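Local coordinates for CytC3 (Streptomyces sp., PDB 3GJB), which probably acts as an iron(II)- and 2-oxoglutarate-dependent halogenase of the phytanoyl-CoA dioxygenase family, chlorinating an amino acid tethered to a carrier protein, at residues Asn67-Leu72 against Trp101-Phe106; Lys108-Glu113 against Gly247-Tyr252; Val261-Gln266 against Gly293-Gly298; Cys162-Pro167 against Met239-Pro244. All coordinates share one frame; numbering follows the deposited sequence.

Interaction 1 of 4, residues Asn67-Leu72 against Trp101-Phe106; sequences NYDRHL and WRSEFF. With AKG (2-oxoglutaric acid), chain E.
R102 runs across D69 and Y68 before ending at a second 2-oxoglutarate molecule. Its CB and CG lie against D69 OD1, CG at 3.4 Å, and CD reaches the Y68 ring, 3.7 Å from CD2. With CG anti to the backbone N (chi1 179°) and bends at chi2 and chi3, the guanidinium is sandwiched: Y68 CE2 stands over one face and W101 CZ3 over the opposite one, while the tyrosine ring is inclined 59° to it. At the tip, NH2 makes a weak bond of 2.8 Å to O1 of the ligand. NE faces E104 OE2 in a long salt bridge, but that carboxylate is held chiefly by R259. Next to this group the loop is tied to the strand by one backbone bond and one to the D69 carboxylate. D69 N donates to S103 O at 2.7 Å, almost straight at 165°, and S103 N returns a bond of 3.1 Å to D69 OD1, meeting it nearly along the C-O axis. OD2 of the same aspartate bonds to Y56 OH. S103 OG is gripped at the edge of the H71 imidazole, 2.7 Å from ND1, and a water ties it to N67 O and R70 N. The buried loop 67-72 thus sits on strand 98-108, which lies between strands 253-262 and 289-292 in the sheet; F105 meets N67 O with its ring edge and reaches W41 and L48 of helix 34-48.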
# COMPACT_ATOMS: atom_id res chain seq x y z
N ASN A 67 -10.97 -1.48 -5.46
CA ASN A 67 -10.10 -0.81 -6.42
C ASN A 67 -8.61 -1.05 -6.27
O ASN A 67 -7.84 -0.15 -5.92
CB ASN A 67 -10.39 0.70 -6.44
CG ASN A 67 -11.41 1.08 -7.49
OD1 ASN A 67 -11.23 0.76 -8.66
ND2 ASN A 67 -12.48 1.75 -7.08
N TYR A 68 -8.20 -2.27 -6.55
CA TYR A 68 -6.79 -2.62 -6.46
C TYR A 68 -6.06 -2.07 -7.66
O TYR A 68 -6.61 -1.99 -8.76
CB TYR A 68 -6.62 -4.13 -6.44
CG TYR A 68 -6.87 -4.80 -5.11
CD1 TYR A 68 -7.72 -4.24 -4.15
CD2 TYR A 68 -6.30 -6.04 -4.83
CE1 TYR A 68 -7.98 -4.90 -2.94
CE2 TYR A 68 -6.54 -6.71 -3.64
CZ TYR A 68 -7.38 -6.14 -2.70
OH TYR A 68 -7.61 -6.83 -1.53
N ASP A 69 -4.81 -1.68 -7.42
CA ASP A 69 -3.88 -1.19 -8.42
C ASP A 69 -4.35 -0.15 -9.44
O ASP A 69 -4.05 -0.26 -10.63
CB ASP A 69 -3.28 -2.39 -9.17
CG ASP A 69 -2.75 -3.45 -8.22
OD1 ASP A 69 -2.06 -3.09 -7.25
OD2 ASP A 69 -3.02 -4.64 -8.46
N ARG A 70 -5.06 0.86 -8.97
CA ARG A 70 -5.51 1.92 -9.87
C ARG A 70 -4.37 2.88 -10.16
O ARG A 70 -4.50 3.78 -10.98
CB ARG A 70 -6.70 2.65 -9.27
CG ARG A 70 -7.90 1.74 -9.13
CD ARG A 70 -8.29 1.11 -10.46
NE ARG A 70 -9.50 1.70 -11.02
CZ ARG A 70 -9.53 2.85 -11.68
NH1 ARG A 70 -8.41 3.52 -11.87
NH2 ARG A 70 -10.68 3.33 -12.14
N HIS A 71 -3.24 2.67 -9.48
CA HIS A 71 -2.07 3.50 -9.72
C HIS A 71 -1.51 3.13 -11.09
O HIS A 71 -0.58 3.76 -11.59
CB HIS A 71 -1.00 3.23 -8.66
CG HIS A 71 -0.49 1.83 -8.67
ND1 HIS A 71 -1.20 0.78 -8.12
CD2 HIS A 71 0.62 1.28 -9.22
CE1 HIS A 71 -0.55 -0.35 -8.33
NE2 HIS A 71 0.56 -0.07 -9.00
N LEU A 72 -2.08 2.08 -11.70
CA LEU A 72 -1.64 1.67 -13.03
C LEU A 72 -2.47 2.33 -14.12
O LEU A 72 -2.22 2.12 -15.30
CB LEU A 72 -1.70 0.14 -13.19
CG LEU A 72 -0.66 -0.64 -12.38
CD1 LEU A 72 -0.72 -2.11 -12.75
CD2 LEU A 72 0.72 -0.10 -12.66
N TRP A 101 4.16 -3.27 -5.73
CA TRP A 101 3.45 -4.36 -6.39
C TRP A 101 1.93 -4.29 -6.19
O TRP A 101 1.19 -5.10 -6.76
CB TRP A 101 3.97 -5.70 -5.88
CG TRP A 101 3.66 -5.93 -4.44
CD1 TRP A 101 4.30 -5.40 -3.36
CD2 TRP A 101 2.60 -6.74 -3.92
NE1 TRP A 101 3.71 -5.83 -2.20
CE2 TRP A 101 2.66 -6.66 -2.52
CE3 TRP A 101 1.60 -7.53 -4.51
CZ2 TRP A 101 1.76 -7.34 -1.69
CZ3 TRP A 101 0.71 -8.20 -3.69
CH2 TRP A 101 0.80 -8.10 -2.29
N ARG A 102 1.48 -3.33 -5.39
CA ARG A 102 0.05 -3.20 -5.17
C ARG A 102 -0.37 -1.96 -4.39
O ARG A 102 0.38 -1.42 -3.57
CB ARG A 102 -0.48 -4.43 -4.43
CG ARG A 102 -1.98 -4.36 -4.14
CD ARG A 102 -2.67 -5.66 -4.49
NE ARG A 102 -2.66 -6.59 -3.38
CZ ARG A 102 -3.04 -7.86 -3.46
NH1 ARG A 102 -3.46 -8.36 -4.61
NH2 ARG A 102 -3.03 -8.62 -2.38
N SER A 103 -1.59 -1.53 -4.67
CA SER A 103 -2.21 -0.42 -3.98
C SER A 103 -3.68 -0.80 -3.88
O SER A 103 -4.21 -1.50 -4.75
CB SER A 103 -2.02 0.89 -4.75
OG SER A 103 -2.80 0.92 -5.93
N GLU A 104 -4.33 -0.38 -2.80
CA GLU A 104 -5.73 -0.67 -2.58
C GLU A 104 -6.33 0.39 -1.68
O GLU A 104 -5.61 1.07 -0.95
CB GLU A 104 -5.89 -2.06 -1.94
CG GLU A 104 -5.07 -2.28 -0.67
CD GLU A 104 -5.05 -3.74 -0.23
OE1 GLU A 104 -6.10 -4.25 0.23
OE2 GLU A 104 -3.99 -4.39 -0.34
N PHE A 105 -7.65 0.54 -1.74
CA PHE A 105 -8.33 1.51 -0.91
C PHE A 105 -8.91 0.88 0.35
O PHE A 105 -9.31 -0.28 0.36
CB PHE A 105 -9.44 2.22 -1.71
CG PHE A 105 -8.90 3.15 -2.76
CD1 PHE A 105 -8.43 2.66 -3.98
CD2 PHE A 105 -8.81 4.52 -2.51
CE1 PHE A 105 -7.86 3.52 -4.93
CE2 PHE A 105 -8.24 5.38 -3.45
CZ PHE A 105 -7.77 4.88 -4.67
N PHE A 106 -8.92 1.64 1.43
CA PHE A 106 -9.45 1.19 2.71
C PHE A 106 -10.46 2.19 3.21
O PHE A 106 -10.13 3.09 3.97
CB PHE A 106 -8.34 1.05 3.74
CG PHE A 106 -7.47 -0.15 3.54
CD1 PHE A 106 -7.96 -1.43 3.80
CD2 PHE A 106 -6.16 -0.02 3.08
CE1 PHE A 106 -7.15 -2.55 3.62
CE2 PHE A 106 -5.35 -1.14 2.90
CZ PHE A 106 -5.85 -2.40 3.17
C1 AKG E . -5.41 -10.91 -1.01
O1 AKG E . -5.33 -10.09 -1.91
O2 AKG E . -6.27 -11.93 -1.13
C2 AKG E . -4.57 -10.77 0.23
O5 AKG E . -4.67 -11.59 1.13
C3 AKG E . -3.61 -9.59 0.36
C4 AKG E . -2.84 -9.58 1.69
C5 AKG E . -1.92 -8.37 1.77
O3 AKG E . -1.86 -7.56 0.86
O4 AKG E . -1.16 -8.17 2.87
O HOH W 1 -5.50 1.49 -6.42

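Interaction 2 of 4, residues Lys108-Glu113 against Gly247-Tyr252; sequences KYQGDE and GSKTDY. With AKG (2-oxoglutaric acid), chain D.
Two tight turns bring Y109 close to Y252 and Q110 close to K249: residues 109-112 form a type II beta turn and 248-251 a type I turn. Each is closed by its own backbone bond, D112 N to Y109 O and D251 N to S248 O. No direct hydrogen bond joins the turns; K108 O merely receives a CA-H contact from Y252 CA at 3.4 Å. The two tyrosines run alongside each other in the same direction, with Y109 CE1 3.3 Å from Y252 CB. Y252 OH goes on to W41 NE1. Q110 has CG anti to its backbone N (chi1 -179°), which lays CG 3.2 Å from G247 O, and the bend at chi2 (-78°) then turns OE1 against the K249 chain, 3.1 Å from K249 CE. Two waters bridge polar groups across the gap: one accepts from Q110 NE2 and donates to G247 O, while another accepts from Q110 N and gives weak bonds to K249 O and D251 O. D112 OD2 takes Y109 N at 2.7 Å from above the carboxylate plane, bracing the first turn from within. At this surface joint the polar links thus pass through water and the direct touches are van der Waals, whereas the extended K108 chain points its ammonium inward to L243 O, G161 O and O4 of 2-oxoglutarate. The modelled N-O distance to the ligand is very short, but a positive charge there would suit its distal carboxylate.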
# COMPACT_ATOMS: atom_id res chain seq x y z
N LYS A 108 -13.95 3.44 5.26
CA LYS A 108 -14.62 3.06 6.49
C LYS A 108 -15.81 3.98 6.65
O LYS A 108 -15.67 5.20 6.57
CB LYS A 108 -13.68 3.14 7.69
CG LYS A 108 -14.19 2.30 8.84
CD LYS A 108 -13.09 1.91 9.78
CE LYS A 108 -13.60 0.90 10.79
NZ LYS A 108 -12.52 0.57 11.75
N TYR A 109 -16.97 3.40 6.88
CA TYR A 109 -18.19 4.16 6.99
C TYR A 109 -18.85 4.00 8.34
O TYR A 109 -18.56 3.06 9.07
CB TYR A 109 -19.13 3.72 5.87
CG TYR A 109 -18.52 3.94 4.50
CD1 TYR A 109 -18.27 5.23 4.04
CD2 TYR A 109 -18.17 2.86 3.68
CE1 TYR A 109 -17.67 5.45 2.80
CE2 TYR A 109 -17.57 3.07 2.43
CZ TYR A 109 -17.33 4.38 2.00
OH TYR A 109 -16.72 4.65 0.79
N GLN A 110 -19.74 4.94 8.67
CA GLN A 110 -20.45 4.90 9.94
C GLN A 110 -21.06 3.52 10.14
O GLN A 110 -21.72 2.99 9.24
CB GLN A 110 -21.54 5.99 9.96
CG GLN A 110 -22.36 6.09 11.26
CD GLN A 110 -23.43 5.01 11.38
OE1 GLN A 110 -24.11 4.68 10.41
NE2 GLN A 110 -23.59 4.48 12.58
N GLY A 111 -20.83 2.93 11.31
CA GLY A 111 -21.39 1.62 11.58
C GLY A 111 -20.41 0.47 11.40
O GLY A 111 -20.66 -0.62 11.90
N ASP A 112 -19.32 0.70 10.68
CA ASP A 112 -18.34 -0.37 10.49
C ASP A 112 -17.72 -0.70 11.83
O ASP A 112 -17.33 0.19 12.59
CB ASP A 112 -17.24 0.04 9.50
CG ASP A 112 -17.73 0.12 8.07
OD1 ASP A 112 -18.82 -0.43 7.78
OD2 ASP A 112 -17.02 0.71 7.23
N GLU A 113 -17.62 -1.99 12.12
CA GLU A 113 -17.05 -2.41 13.38
C GLU A 113 -15.53 -2.36 13.36
O GLU A 113 -14.92 -2.30 12.29
CB GLU A 113 -17.53 -3.82 13.72
CG GLU A 113 -19.04 -3.91 13.87
CD GLU A 113 -19.49 -5.28 14.33
OE1 GLU A 113 -19.33 -6.25 13.56
OE2 GLU A 113 -20.02 -5.38 15.47
N GLY A 247 -18.88 7.84 14.10
CA GLY A 247 -19.12 9.23 13.73
C GLY A 247 -20.39 9.39 12.92
O GLY A 247 -21.26 8.54 12.96
N SER A 248 -20.50 10.49 12.19
CA SER A 248 -21.68 10.73 11.37
C SER A 248 -21.60 9.95 10.06
O SER A 248 -20.53 9.53 9.64
CB SER A 248 -21.81 12.22 11.05
OG SER A 248 -20.84 12.60 10.09
N LYS A 249 -22.75 9.78 9.42
CA LYS A 249 -22.81 9.03 8.17
C LYS A 249 -22.16 9.73 6.97
O LYS A 249 -21.91 9.09 5.95
CB LYS A 249 -24.26 8.68 7.86
CG LYS A 249 -24.86 7.79 8.93
CD LYS A 249 -26.24 7.31 8.55
CE LYS A 249 -26.68 6.19 9.47
NZ LYS A 249 -27.89 5.53 8.93
N THR A 250 -21.89 11.02 7.09
CA THR A 250 -21.26 11.75 6.00
C THR A 250 -19.76 11.82 6.20
O THR A 250 -19.02 12.30 5.34
CB THR A 250 -21.81 13.18 5.89
OG1 THR A 250 -21.75 13.81 7.17
CG2 THR A 250 -23.26 13.15 5.40
N ASP A 251 -19.30 11.35 7.35
CA ASP A 251 -17.87 11.36 7.67
C ASP A 251 -17.27 9.99 7.37
O ASP A 251 -17.32 9.09 8.20
CB ASP A 251 -17.68 11.72 9.15
CG ASP A 251 -16.24 11.59 9.61
OD1 ASP A 251 -15.32 11.77 8.78
OD2 ASP A 251 -16.02 11.32 10.81
N TYR A 252 -16.71 9.82 6.19
CA TYR A 252 -16.12 8.54 5.85
C TYR A 252 -14.61 8.68 5.88
O TYR A 252 -14.08 9.77 5.66
CB TYR A 252 -16.59 8.08 4.47
CG TYR A 252 -16.03 8.89 3.33
CD1 TYR A 252 -14.75 8.62 2.83
CD2 TYR A 252 -16.73 9.97 2.81
CE1 TYR A 252 -14.19 9.42 1.84
CE2 TYR A 252 -16.17 10.78 1.82
CZ TYR A 252 -14.90 10.50 1.34
OH TYR A 252 -14.33 11.30 0.39
C1 AKG D . -6.34 -4.02 8.54
O1 AKG D . -6.25 -3.38 7.50
O2 AKG D . -5.41 -4.93 8.83
C2 AKG D . -7.50 -3.78 9.47
O5 AKG D . -7.62 -4.41 10.52
C3 AKG D . -8.51 -2.73 9.07
C4 AKG D . -9.61 -2.64 10.11
C5 AKG D . -10.60 -1.59 9.71
O3 AKG D . -10.46 -0.95 8.69
O4 AKG D . -11.66 -1.38 10.51
O HOH W 2 -22.50 6.49 14.60
O HOH W 3 -19.90 7.35 6.99

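Interaction 3 of 4, residues Val261-Gln266 against Gly293-Gly298; sequences VPTQVQ and GVDEYG
With CG of Y297 beside its backbone N and anti to the carbonyl carbon (chi1 -62°), the phenol ring swings under Q264; T263 has OG1 tucked between backbone N and carbonyl carbon (chi1 49°), and the T263 and Y297 side chains cross at about a right angle. Q264 makes a CH-pi contact. Its CA sits 3.6 Å from the Y297 ring centroid, only 9° off the normal, and Q264 CB follows at 3.4 Å from Y297 CZ. T263 OG1 comes 3.7 Å from Y297 CE1, and its methyl CG2 lies equally far from V294 O. An Asx turn, in which D295 OD1 accepts from Y297 N at 2.9 Å, fixes the backbone that carries the ring. G298 N adds a second bond to OD1 at 3.1 Å, completing a wider Asx motif; both donors come from one side of the carboxylate plane, and OD1 also lies at the phenol edge. Direct hydrogen bonds between the segments are absent, and two waters do that work. One joins T263 OG1 to V294 O, E296 N and E296 OE1; the other can donate to T263 O and D295 OD1, though not all its possible bonds need form at once. T263 O also bonds H299 NE2. The contact lies at the surface, where the type I turn 262-265 leaves strand 253-262 and meets the loop leaving strand 289-292; strand 98-108 runs between those two strands in the sheet.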
# COMPACT_ATOMS: atom_id res chain seq x y z
N VAL A 261 8.12 -3.90 -2.02
CA VAL A 261 9.04 -5.00 -1.78
C VAL A 261 10.33 -4.73 -2.56
O VAL A 261 10.30 -4.16 -3.66
CB VAL A 261 8.49 -6.37 -2.26
CG1 VAL A 261 7.38 -6.83 -1.34
CG2 VAL A 261 8.03 -6.27 -3.71
N PRO A 262 11.48 -5.11 -1.99
CA PRO A 262 12.73 -4.89 -2.72
C PRO A 262 12.68 -5.75 -3.98
O PRO A 262 11.86 -6.66 -4.08
CB PRO A 262 13.80 -5.33 -1.73
CG PRO A 262 13.09 -6.33 -0.86
CD PRO A 262 11.74 -5.67 -0.66
N THR A 263 13.55 -5.46 -4.94
CA THR A 263 13.58 -6.19 -6.21
C THR A 263 13.83 -7.70 -6.16
O THR A 263 13.33 -8.44 -7.02
CB THR A 263 14.61 -5.54 -7.17
OG1 THR A 263 15.85 -5.36 -6.48
CG2 THR A 263 14.09 -4.20 -7.66
N GLN A 264 14.58 -8.17 -5.17
CA GLN A 264 14.86 -9.60 -5.07
C GLN A 264 13.62 -10.41 -4.70
O GLN A 264 13.64 -11.64 -4.75
CB GLN A 264 15.94 -9.87 -4.02
CG GLN A 264 15.52 -9.54 -2.61
CD GLN A 264 15.84 -8.12 -2.25
OE1 GLN A 264 15.78 -7.22 -3.10
NE2 GLN A 264 16.17 -7.89 -0.99
N VAL A 265 12.54 -9.73 -4.32
CA VAL A 265 11.32 -10.43 -3.95
C VAL A 265 10.52 -10.81 -5.18
O VAL A 265 10.45 -10.06 -6.15
CB VAL A 265 10.44 -9.56 -3.02
CG1 VAL A 265 9.12 -10.27 -2.72
CG2 VAL A 265 11.19 -9.28 -1.72
N GLN A 266 9.93 -12.00 -5.15
CA GLN A 266 9.12 -12.47 -6.26
C GLN A 266 7.65 -12.14 -5.99
O GLN A 266 7.08 -12.55 -4.97
CB GLN A 266 9.29 -13.98 -6.42
CG GLN A 266 8.36 -14.61 -7.45
CD GLN A 266 8.67 -14.16 -8.87
OE1 GLN A 266 9.76 -14.41 -9.39
NE2 GLN A 266 7.71 -13.49 -9.51
N GLY A 293 15.93 2.92 -7.87
CA GLY A 293 17.02 1.99 -8.12
C GLY A 293 16.93 1.30 -9.46
O GLY A 293 16.48 1.88 -10.45
N VAL A 294 17.35 0.05 -9.50
CA VAL A 294 17.33 -0.73 -10.73
C VAL A 294 16.90 -2.14 -10.40
O VAL A 294 16.99 -2.57 -9.25
CB VAL A 294 18.73 -0.82 -11.37
CG1 VAL A 294 19.18 0.55 -11.82
CG2 VAL A 294 19.72 -1.41 -10.37
N ASP A 295 16.44 -2.86 -11.41
CA ASP A 295 16.01 -4.23 -11.24
C ASP A 295 17.02 -5.21 -11.82
O ASP A 295 17.04 -5.46 -13.03
CB ASP A 295 14.64 -4.44 -11.90
CG ASP A 295 14.16 -5.88 -11.82
OD1 ASP A 295 14.67 -6.63 -10.97
OD2 ASP A 295 13.27 -6.26 -12.61
N GLU A 296 17.86 -5.77 -10.95
CA GLU A 296 18.88 -6.73 -11.36
C GLU A 296 18.29 -8.13 -11.47
O GLU A 296 19.02 -9.08 -11.73
CB GLU A 296 19.99 -6.81 -10.32
CG GLU A 296 20.67 -5.52 -9.97
CD GLU A 296 21.57 -5.70 -8.77
OE1 GLU A 296 21.04 -6.04 -7.69
OE2 GLU A 296 22.80 -5.50 -8.90
N TYR A 297 16.98 -8.27 -11.29
CA TYR A 297 16.36 -9.58 -11.32
C TYR A 297 15.52 -9.94 -12.52
O TYR A 297 15.66 -11.03 -13.07
CB TYR A 297 15.56 -9.82 -10.04
CG TYR A 297 16.43 -9.78 -8.80
CD1 TYR A 297 16.83 -8.57 -8.24
CD2 TYR A 297 16.91 -10.96 -8.23
CE1 TYR A 297 17.70 -8.54 -7.16
CE2 TYR A 297 17.78 -10.94 -7.14
CZ TYR A 297 18.17 -9.73 -6.62
OH TYR A 297 19.05 -9.70 -5.55
N GLY A 298 14.62 -9.05 -12.93
CA GLY A 298 13.79 -9.35 -14.08
C GLY A 298 12.84 -10.52 -13.90
O GLY A 298 12.23 -10.98 -14.87
O HOH W 4 18.06 -4.80 -8.09
O HOH W 5 12.44 -7.65 -9.31

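Interaction 4 of 4, residues Cys162-Pro167 against Met239-Pro244; sequences CLQLMP and MHASLP. With FE2 (Fe (II) ion), chain C; AKG (2-oxoglutaric acid), chain D.
The imidazole of H240, whose CB packs 3.8 Å from L165 CD2, is the flat group of this contact. Its edge faces the iron, with 2-oxoglutarate and a bound water near the ring plane, and the ring meets that of H118 edge-to-face. CG sits between backbone N and carbonyl carbon (chi1 68°), turning NE2 to the metal at 2.2 Å, while ND1 is held by T238 O. The 2-oxoglutarate lies implausibly close to this ring in the model, so its exact pose is doubtful. Behind the histidine the two short strands pair antiparallel. Q164 and A241 form a hydrogen-bonded pair, Q164 N to A241 O at 2.7 Å and A241 N to Q164 O at 2.8 Å; the first donor stands 44° above the carbonyl plane. Beyond the strand end, L243 N gives C162 O an almost straight bond of 3.2 Å. The Q164 and L243 side chains cross at about a right angle, and C162 SG touches L243 CD1. S242, on the same sheet face as H240, donates from OG to the ligand's O4 at 2.9 Å and also meets T115 OG1. The iron is ligated by H240, H118, two ligand oxygens and two waters. No protein carboxylate takes part, consistent with iron halogenases, where a chloride occupies the place left by the acidic residue of related oxygenases.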
# COMPACT_ATOMS: atom_id res chain seq x y z
N CYS A 162 -10.17 4.68 13.03
CA CYS A 162 -8.75 4.63 12.72
C CYS A 162 -8.08 3.35 13.18
O CYS A 162 -8.57 2.65 14.07
CB CYS A 162 -8.02 5.82 13.35
SG CYS A 162 -7.91 5.73 15.16
N LEU A 163 -6.94 3.04 12.56
CA LEU A 163 -6.16 1.86 12.90
C LEU A 163 -5.55 2.02 14.29
O LEU A 163 -5.48 3.12 14.84
CB LEU A 163 -5.04 1.66 11.89
CG LEU A 163 -5.30 1.04 10.51
CD1 LEU A 163 -6.72 1.33 10.03
CD2 LEU A 163 -4.27 1.59 9.52
N GLN A 164 -5.12 0.90 14.85
CA GLN A 164 -4.49 0.88 16.16
C GLN A 164 -3.22 0.06 16.05
O GLN A 164 -3.23 -1.09 15.58
CB GLN A 164 -5.42 0.26 17.19
CG GLN A 164 -6.60 1.13 17.54
CD GLN A 164 -7.68 0.36 18.26
OE1 GLN A 164 -8.36 -0.48 17.67
NE2 GLN A 164 -7.83 0.63 19.55
N LEU A 165 -2.11 0.66 16.46
CA LEU A 165 -0.82 0.01 16.40
C LEU A 165 -0.26 -0.23 17.80
O LEU A 165 -0.62 0.46 18.76
CB LEU A 165 0.15 0.86 15.58
CG LEU A 165 -0.29 0.91 14.11
CD1 LEU A 165 0.48 1.97 13.36
CD2 LEU A 165 -0.07 -0.46 13.49
N MET A 166 0.61 -1.23 17.91
CA MET A 166 1.19 -1.59 19.19
C MET A 166 2.72 -1.42 19.19
O MET A 166 3.42 -2.04 18.38
CB MET A 166 0.82 -3.03 19.51
CG MET A 166 1.05 -3.44 20.95
SD MET A 166 0.43 -5.10 21.25
CE MET A 166 -1.29 -4.75 21.58
N PRO A 167 3.24 -0.58 20.10
CA PRO A 167 4.68 -0.32 20.22
C PRO A 167 5.41 -1.63 20.50
O PRO A 167 4.78 -2.64 20.80
CB PRO A 167 4.75 0.64 21.40
CG PRO A 167 3.48 1.40 21.27
CD PRO A 167 2.47 0.31 20.98
N MET A 239 1.36 -6.18 14.08
CA MET A 239 0.22 -6.32 14.96
C MET A 239 -0.60 -5.04 14.96
O MET A 239 -0.08 -3.96 15.25
CB MET A 239 0.70 -6.60 16.39
CG MET A 239 -0.43 -6.71 17.39
SD MET A 239 -0.81 -8.42 17.74
CE MET A 239 -1.27 -9.02 16.15
N HIS A 240 -1.88 -5.14 14.63
CA HIS A 240 -2.73 -3.96 14.61
C HIS A 240 -4.16 -4.32 14.94
O HIS A 240 -4.53 -5.50 14.96
CB HIS A 240 -2.69 -3.27 13.25
CG HIS A 240 -3.32 -4.07 12.16
ND1 HIS A 240 -2.73 -5.15 11.55
CD2 HIS A 240 -4.56 -3.98 11.61
CE1 HIS A 240 -3.60 -5.67 10.68
NE2 HIS A 240 -4.73 -4.99 10.68
N ALA A 241 -4.96 -3.29 15.20
CA ALA A 241 -6.37 -3.45 15.50
C ALA A 241 -7.04 -2.22 14.91
O ALA A 241 -6.39 -1.40 14.28
CB ALA A 241 -6.59 -3.51 17.00
N SER A 242 -8.34 -2.09 15.10
CA SER A 242 -9.03 -0.92 14.58
C SER A 242 -10.28 -0.67 15.38
O SER A 242 -10.92 -1.60 15.89
CB SER A 242 -9.38 -1.10 13.11
OG SER A 242 -10.33 -2.13 12.94
N LEU A 243 -10.62 0.60 15.49
CA LEU A 243 -11.79 1.03 16.23
C LEU A 243 -13.00 1.03 15.32
O LEU A 243 -12.87 1.03 14.10
CB LEU A 243 -11.57 2.46 16.74
CG LEU A 243 -10.49 2.64 17.80
CD1 LEU A 243 -10.15 4.11 17.93
CD2 LEU A 243 -11.00 2.07 19.12
N PRO A 244 -14.20 0.98 15.92
CA PRO A 244 -15.42 1.00 15.11
C PRO A 244 -15.63 2.45 14.68
O PRO A 244 -15.07 3.37 15.28
CB PRO A 244 -16.49 0.51 16.09
CG PRO A 244 -15.99 1.04 17.41
CD PRO A 244 -14.51 0.71 17.33
FE FE2 C . -6.61 -5.79 9.74
C1 AKG D . -6.34 -4.02 8.54
O1 AKG D . -6.25 -3.38 7.50
O2 AKG D . -5.41 -4.93 8.83
C2 AKG D . -7.50 -3.78 9.47
O5 AKG D . -7.62 -4.41 10.52
C3 AKG D . -8.51 -2.73 9.07
C4 AKG D . -9.61 -2.64 10.11
C5 AKG D . -10.60 -1.59 9.71
O3 AKG D . -10.46 -0.95 8.69
O4 AKG D . -11.66 -1.38 10.51
O HOH W 6 -5.40 -7.11 8.26
O HOH W 7 -8.67 -6.58 9.17

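Interaction 1 closes first along the chain; interaction 4 is nested within the loop closed by interaction 2, and interaction 3 comes last. Strand 98-108 supplies interaction 1 and leads directly into interaction 2, while its sheet neighbour 253-262 runs from just after interaction 2 to interaction 3, where V261 packs on W101. Interactions 2 and 3 therefore mark far ends of the fold, with centres about 39 Å apart, and interaction 1 lies near the middle. Interaction 4 belongs to the smaller three-stranded sheet, its centre about 17 Å from that of interaction 2; K108 and S242 share one 2-oxoglutarate at the iron. The layout fits the double-stranded beta-helix core of the cupin clan.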